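Local coordinates for protein ribonucleoside triphosphate reductase (Lactobacillus leichmannii, PDB 1L1L) that reduces ribonucleoside triphosphates to their deoxy forms with the help of coenzyme B12, working as an allosterically regulated monomer, at residues A[216-221]-A[228-233]; A[235-238]-A[242-245]. One frame throughout, in Å; residues are numbered along the deposited sequence.

Contact 1: residues A[216-221]-A[228-233]; sequences IYYRLP and VLANAL
With CG opposite the backbone N (chi1 -180°), Y218 sends its ring straight off strand 216-219 toward the helix, and L233 answers from the helix with the same choice (chi1 174°), which extends its CD2 back to the root of the tyrosine. One side of the tyrosine, from CB through CD1 and CE1 to OH, follows the helix. At its base, L233 CD2 lies 3.7 Å from Y218 CB, approaching the ring at a slant. Midway, the edge of the ring is laid against the helix backbone: Y218 CE1 stands 3.9 Å from A230 N, and the CA of A230 falls in the ring plane. At the far end the hydroxyl reaches the aliphatic part of L229, with Y218 OH 3.7 Å from L229 CB and equally near its CD1. Two residues on, just past the strand, the end of the L220 side chain turns to the helix and sets its CD2 3.5 Å from A230 CB, a carbon contact tighter than usual. No hydrogen bond joins the two segments; the helix is laid on the strand by side-chain packing. The short segments run nearly antiparallel, at 168°, with their axes 10.0 Å apart, as expected for the first strand and the helix of a beta-alpha-beta unit. Strand 249-253 completes that unit beside strand 216-219, and its L250 and L252 also pack on L233. Behind helix 224-236, V228 packs on helix 148-158, and N231 touches both that helix and helix 275-289, while Y217 and R219 reach D253 on the central strand of the three-stranded parallel sheet.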
loop_
_atom_site.group_PDB
_atom_site.type_symbol
_atom_site.label_atom_id
_atom_site.label_comp_id
_atom_site.label_asym_id
_atom_site.label_seq_id
_atom_site.Cartn_x
_atom_site.Cartn_y
_atom_site.Cartn_z
ATOM N N ILE A 216 4.231 11.044 -36.806
ATOM C CA ILE A 216 4.051 9.709 -36.247
ATOM C C ILE A 216 2.639 9.751 -35.684
ATOM O O ILE A 216 2.275 10.692 -34.978
ATOM C CB ILE A 216 5.047 9.423 -35.107
ATOM C CG1 ILE A 216 6.481 9.577 -35.620
ATOM C CG2 ILE A 216 4.831 8.012 -34.569
ATOM C CD1 ILE A 216 7.543 9.477 -34.535
ATOM N N TYR A 217 1.838 8.744 -36.012
ATOM C CA TYR A 217 0.457 8.705 -35.558
ATOM C C TYR A 217 0.109 7.407 -34.841
ATOM O O TYR A 217 0.460 6.320 -35.303
ATOM C CB TYR A 217 -0.462 8.925 -36.763
ATOM C CG TYR A 217 -1.925 8.668 -36.500
ATOM C CD1 TYR A 217 -2.437 7.369 -36.519
ATOM C CD2 TYR A 217 -2.799 9.720 -36.223
ATOM C CE1 TYR A 217 -3.779 7.123 -36.267
ATOM C CE2 TYR A 217 -4.149 9.483 -35.969
ATOM C CZ TYR A 217 -4.628 8.181 -35.993
ATOM O OH TYR A 217 -5.954 7.933 -35.736
ATOM N N TYR A 218 -0.584 7.529 -33.709
ATOM C CA TYR A 218 -0.987 6.371 -32.916
ATOM C C TYR A 218 -2.429 6.484 -32.426
ATOM O O TYR A 218 -2.809 7.455 -31.763
ATOM C CB TYR A 218 -0.054 6.200 -31.712
ATOM C CG TYR A 218 -0.385 5.009 -30.822
ATOM C CD1 TYR A 218 -0.264 5.100 -29.434
ATOM C CD2 TYR A 218 -0.809 3.793 -31.366
ATOM C CE1 TYR A 218 -0.559 4.011 -28.607
ATOM C CE2 TYR A 218 -1.106 2.696 -30.548
ATOM C CZ TYR A 218 -0.980 2.814 -29.173
ATOM O OH TYR A 218 -1.279 1.746 -28.356
ATOM N N ARG A 219 -3.227 5.479 -32.765
ATOM C CA ARG A 219 -4.626 5.408 -32.367
ATOM C C ARG A 219 -4.647 4.571 -31.091
ATOM O O ARG A 219 -4.327 3.383 -31.127
ATOM C CB ARG A 219 -5.437 4.721 -33.477
ATOM C CG ARG A 219 -6.752 4.111 -33.024
ATOM C CD ARG A 219 -7.762 5.169 -32.640
ATOM N NE ARG A 219 -8.491 5.682 -33.792
ATOM C CZ ARG A 219 -9.440 6.605 -33.707
ATOM N NH1 ARG A 219 -9.765 7.110 -32.524
ATOM N NH2 ARG A 219 -10.072 7.025 -34.798
ATOM N N LEU A 220 -5.011 5.183 -29.968
ATOM C CA LEU A 220 -5.020 4.460 -28.701
ATOM C C LEU A 220 -6.158 3.479 -28.484
ATOM O O LEU A 220 -7.332 3.834 -28.575
ATOM C CB LEU A 220 -5.013 5.426 -27.514
ATOM C CG LEU A 220 -3.653 5.950 -27.051
ATOM C CD1 LEU A 220 -3.064 6.833 -28.123
ATOM C CD2 LEU A 220 -3.819 6.708 -25.743
ATOM N N PRO A 221 -5.818 2.215 -28.220
ATOM C CA PRO A 221 -6.909 1.273 -27.984
ATOM C C PRO A 221 -7.491 1.706 -26.647
ATOM O O PRO A 221 -6.754 2.146 -25.764
ATOM C CB PRO A 221 -6.195 -0.078 -27.924
ATOM C CG PRO A 221 -4.769 0.276 -27.563
ATOM C CD PRO A 221 -4.524 1.523 -28.338
ATOM N N VAL A 228 -0.606 3.160 -21.422
ATOM C CA VAL A 228 0.808 2.922 -21.153
ATOM C C VAL A 228 1.661 3.067 -22.421
ATOM O O VAL A 228 2.654 3.797 -22.424
ATOM C CB VAL A 228 1.043 1.509 -20.553
ATOM C CG1 VAL A 228 2.545 1.247 -20.396
ATOM C CG2 VAL A 228 0.344 1.397 -19.187
ATOM N N LEU A 229 1.266 2.373 -23.487
ATOM C CA LEU A 229 1.993 2.425 -24.756
ATOM C C LEU A 229 2.083 3.845 -25.333
ATOM O O LEU A 229 3.090 4.203 -25.953
ATOM C CB LEU A 229 1.337 1.480 -25.778
ATOM C CG LEU A 229 1.378 -0.011 -25.420
ATOM C CD1 LEU A 229 0.656 -0.828 -26.476
ATOM C CD2 LEU A 229 2.817 -0.466 -25.279
ATOM N N ALA A 230 1.043 4.649 -25.116
ATOM C CA ALA A 230 1.013 6.023 -25.622
ATOM C C ALA A 230 2.010 6.925 -24.887
ATOM O O ALA A 230 2.588 7.854 -25.472
ATOM C CB ALA A 230 -0.375 6.583 -25.492
ATOM N N ASN A 231 2.200 6.668 -23.601
ATOM C CA ASN A 231 3.148 7.455 -22.824
ATOM C C ASN A 231 4.539 6.925 -23.155
ATOM O O ASN A 231 5.509 7.686 -23.202
ATOM C CB ASN A 231 2.862 7.315 -21.323
ATOM C CG ASN A 231 3.853 8.083 -20.466
ATOM O OD1 ASN A 231 3.952 9.308 -20.554
ATOM N ND2 ASN A 231 4.591 7.364 -19.628
ATOM N N ALA A 232 4.624 5.618 -23.404
ATOM C CA ALA A 232 5.895 4.975 -23.742
ATOM C C ALA A 232 6.425 5.498 -25.078
ATOM O O ALA A 232 7.633 5.729 -25.238
ATOM C CB ALA A 232 5.723 3.456 -23.807
ATOM N N LEU A 233 5.510 5.678 -26.028
ATOM C CA LEU A 233 5.848 6.190 -27.354
ATOM C C LEU A 233 6.349 7.629 -27.223
ATOM O O LEU A 233 7.425 7.969 -27.719
ATOM C CB LEU A 233 4.611 6.146 -28.264
ATOM C CG LEU A 233 4.734 6.786 -29.653
ATOM C CD1 LEU A 233 5.869 6.125 -30.419
ATOM C CD2 LEU A 233 3.403 6.650 -30.406
#

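Contact 2: residues A[235-238]-A[242-245]; sequences IDLH and TNPD
The amide of N243 reaches back to the carbonyl of L237, the first residue after the helix. Its CB sits 4.1 Å from D236 O, the last helical carbonyl. A chi1 of -174° swings CG away from the backbone N and lays the amide against a leucine branch, with CG 3.9 Å from L237 CD2 and OD1 on the fringe of the same methyl. At the tip, ND2 donates to L237 O over 3.1 Å in a moderately bent bond (147°), reaching the carbonyl from 31° out of its plane. The same nitrogen is also bonded to K247 O, and these two backbone oxygens help to fix the rotation of the amide.

T242 works one residue earlier in each segment. Its hydroxyl gives a short bond, OG1 to D236 O at 2.6 Å, and it also lies 3.4 Å from D236 CB. A water donates to T242 OG1 at 2.8 Å and to D236 OD1 at 2.6 Å, adding a second, indirect tie between the same two residues. The other carboxylate oxygen, OD2, is held by S147 and Y138, which position the aspartate from outside the turn.

Backbone carbonyls at the C-terminal end of a helix run out of amide partners further along the helix; here side chains of the following loop serve those of D236, the last helical residue, and of L237 just beyond it, where the chain turns toward strand 249-253 of a beta-alpha-beta crossover.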
loop_
_atom_site.group_PDB
_atom_site.type_symbol
_atom_site.label_atom_id
_atom_site.label_comp_id
_atom_site.label_asym_id
_atom_site.label_seq_id
_atom_site.Cartn_x
_atom_site.Cartn_y
_atom_site.Cartn_z
ATOM N N ILE A 235 7.614 9.217 -24.708
ATOM C CA ILE A 235 8.909 9.278 -24.051
ATOM C C ILE A 235 10.050 8.805 -24.957
ATOM O O ILE A 235 11.037 9.521 -25.152
ATOM C CB ILE A 235 8.917 8.425 -22.757
ATOM C CG1 ILE A 235 8.004 9.058 -21.704
ATOM C CG2 ILE A 235 10.330 8.305 -22.227
ATOM C CD1 ILE A 235 7.772 8.177 -20.473
ATOM N N ASP A 236 9.916 7.605 -25.512
ATOM C CA ASP A 236 10.957 7.044 -26.364
ATOM C C ASP A 236 11.306 7.864 -27.620
ATOM O O ASP A 236 12.384 7.679 -28.198
ATOM C CB ASP A 236 10.605 5.601 -26.771
ATOM C CG ASP A 236 10.672 4.612 -25.600
ATOM O OD1 ASP A 236 11.550 4.763 -24.729
ATOM O OD2 ASP A 236 9.858 3.663 -25.561
ATOM N N LEU A 237 10.414 8.763 -28.038
ATOM C CA LEU A 237 10.667 9.586 -29.223
ATOM C C LEU A 237 11.608 10.747 -28.925
ATOM O O LEU A 237 11.973 11.511 -29.823
ATOM C CB LEU A 237 9.363 10.147 -29.791
ATOM C CG LEU A 237 8.444 9.185 -30.548
ATOM C CD1 LEU A 237 7.249 9.963 -31.076
ATOM C CD2 LEU A 237 9.206 8.524 -31.693
ATOM N N HIS A 238 11.988 10.894 -27.661
ATOM C CA HIS A 238 12.887 11.968 -27.277
ATOM C C HIS A 238 14.336 11.494 -27.322
ATOM O O HIS A 238 15.251 12.294 -27.137
ATOM C CB HIS A 238 12.562 12.463 -25.858
ATOM C CG HIS A 238 11.349 13.337 -25.774
ATOM N ND1 HIS A 238 10.065 12.849 -25.886
ATOM C CD2 HIS A 238 11.227 14.671 -25.578
ATOM C CE1 HIS A 238 9.205 13.844 -25.763
ATOM N NE2 HIS A 238 9.884 14.961 -25.576
ATOM N N THR A 242 15.938 5.062 -29.638
ATOM C CA THR A 242 14.631 4.483 -29.933
ATOM C C THR A 242 13.859 5.369 -30.903
ATOM O O THR A 242 12.630 5.434 -30.856
ATOM C CB THR A 242 13.795 4.307 -28.644
ATOM O OG1 THR A 242 13.814 5.524 -27.891
ATOM C CG2 THR A 242 14.356 3.188 -27.792
ATOM N N ASN A 243 14.593 6.049 -31.778
ATOM C CA ASN A 243 13.999 6.936 -32.771
ATOM C C ASN A 243 15.006 7.235 -33.883
ATOM O O ASN A 243 15.438 8.378 -34.064
ATOM C CB ASN A 243 13.549 8.244 -32.120
ATOM C CG ASN A 243 12.790 9.139 -33.080
ATOM O OD1 ASN A 243 12.534 8.763 -34.229
ATOM N ND2 ASN A 243 12.419 10.325 -32.617
ATOM N N PRO A 244 15.396 6.201 -34.642
ATOM C CA PRO A 244 16.356 6.374 -35.736
ATOM C C PRO A 244 15.951 7.438 -36.760
ATOM O O PRO A 244 16.766 8.275 -37.146
ATOM C CB PRO A 244 16.448 4.968 -36.339
ATOM C CG PRO A 244 15.108 4.356 -36.006
ATOM C CD PRO A 244 14.906 4.812 -34.588
ATOM N N ASP A 245 14.690 7.412 -37.183
ATOM C CA ASP A 245 14.182 8.366 -38.168
ATOM C C ASP A 245 14.211 9.820 -37.725
ATOM O O ASP A 245 13.817 10.712 -38.480
ATOM C CB ASP A 245 12.754 7.994 -38.561
ATOM C CG ASP A 245 12.709 6.879 -39.577
ATOM O OD1 ASP A 245 13.465 5.896 -39.419
ATOM O OD2 ASP A 245 11.912 6.987 -40.533
HETATM O O HOH W 1 14.106 5.219 -25.115
#

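Read from the N terminus, the two contacts come in series, neither nested nor crossed. Contact 1 closes the connection between strand 216-219 and helix 224-236, folding the helix back over the strand. The chain then follows that helix to its end, where contact 2 closes the short turn through residues 239-241 before strand 249-253 begins. Their centres are about 13 Å apart, and they touch directly: I216 CD1 packs 3.4 Å from L237 CD2, joining the start of the strand to the end of the helix. Together they hold the first strand and the helix of one beta-alpha-beta unit, and the turn that leads on to its second strand, within the B12-dependent reductase insertion domain.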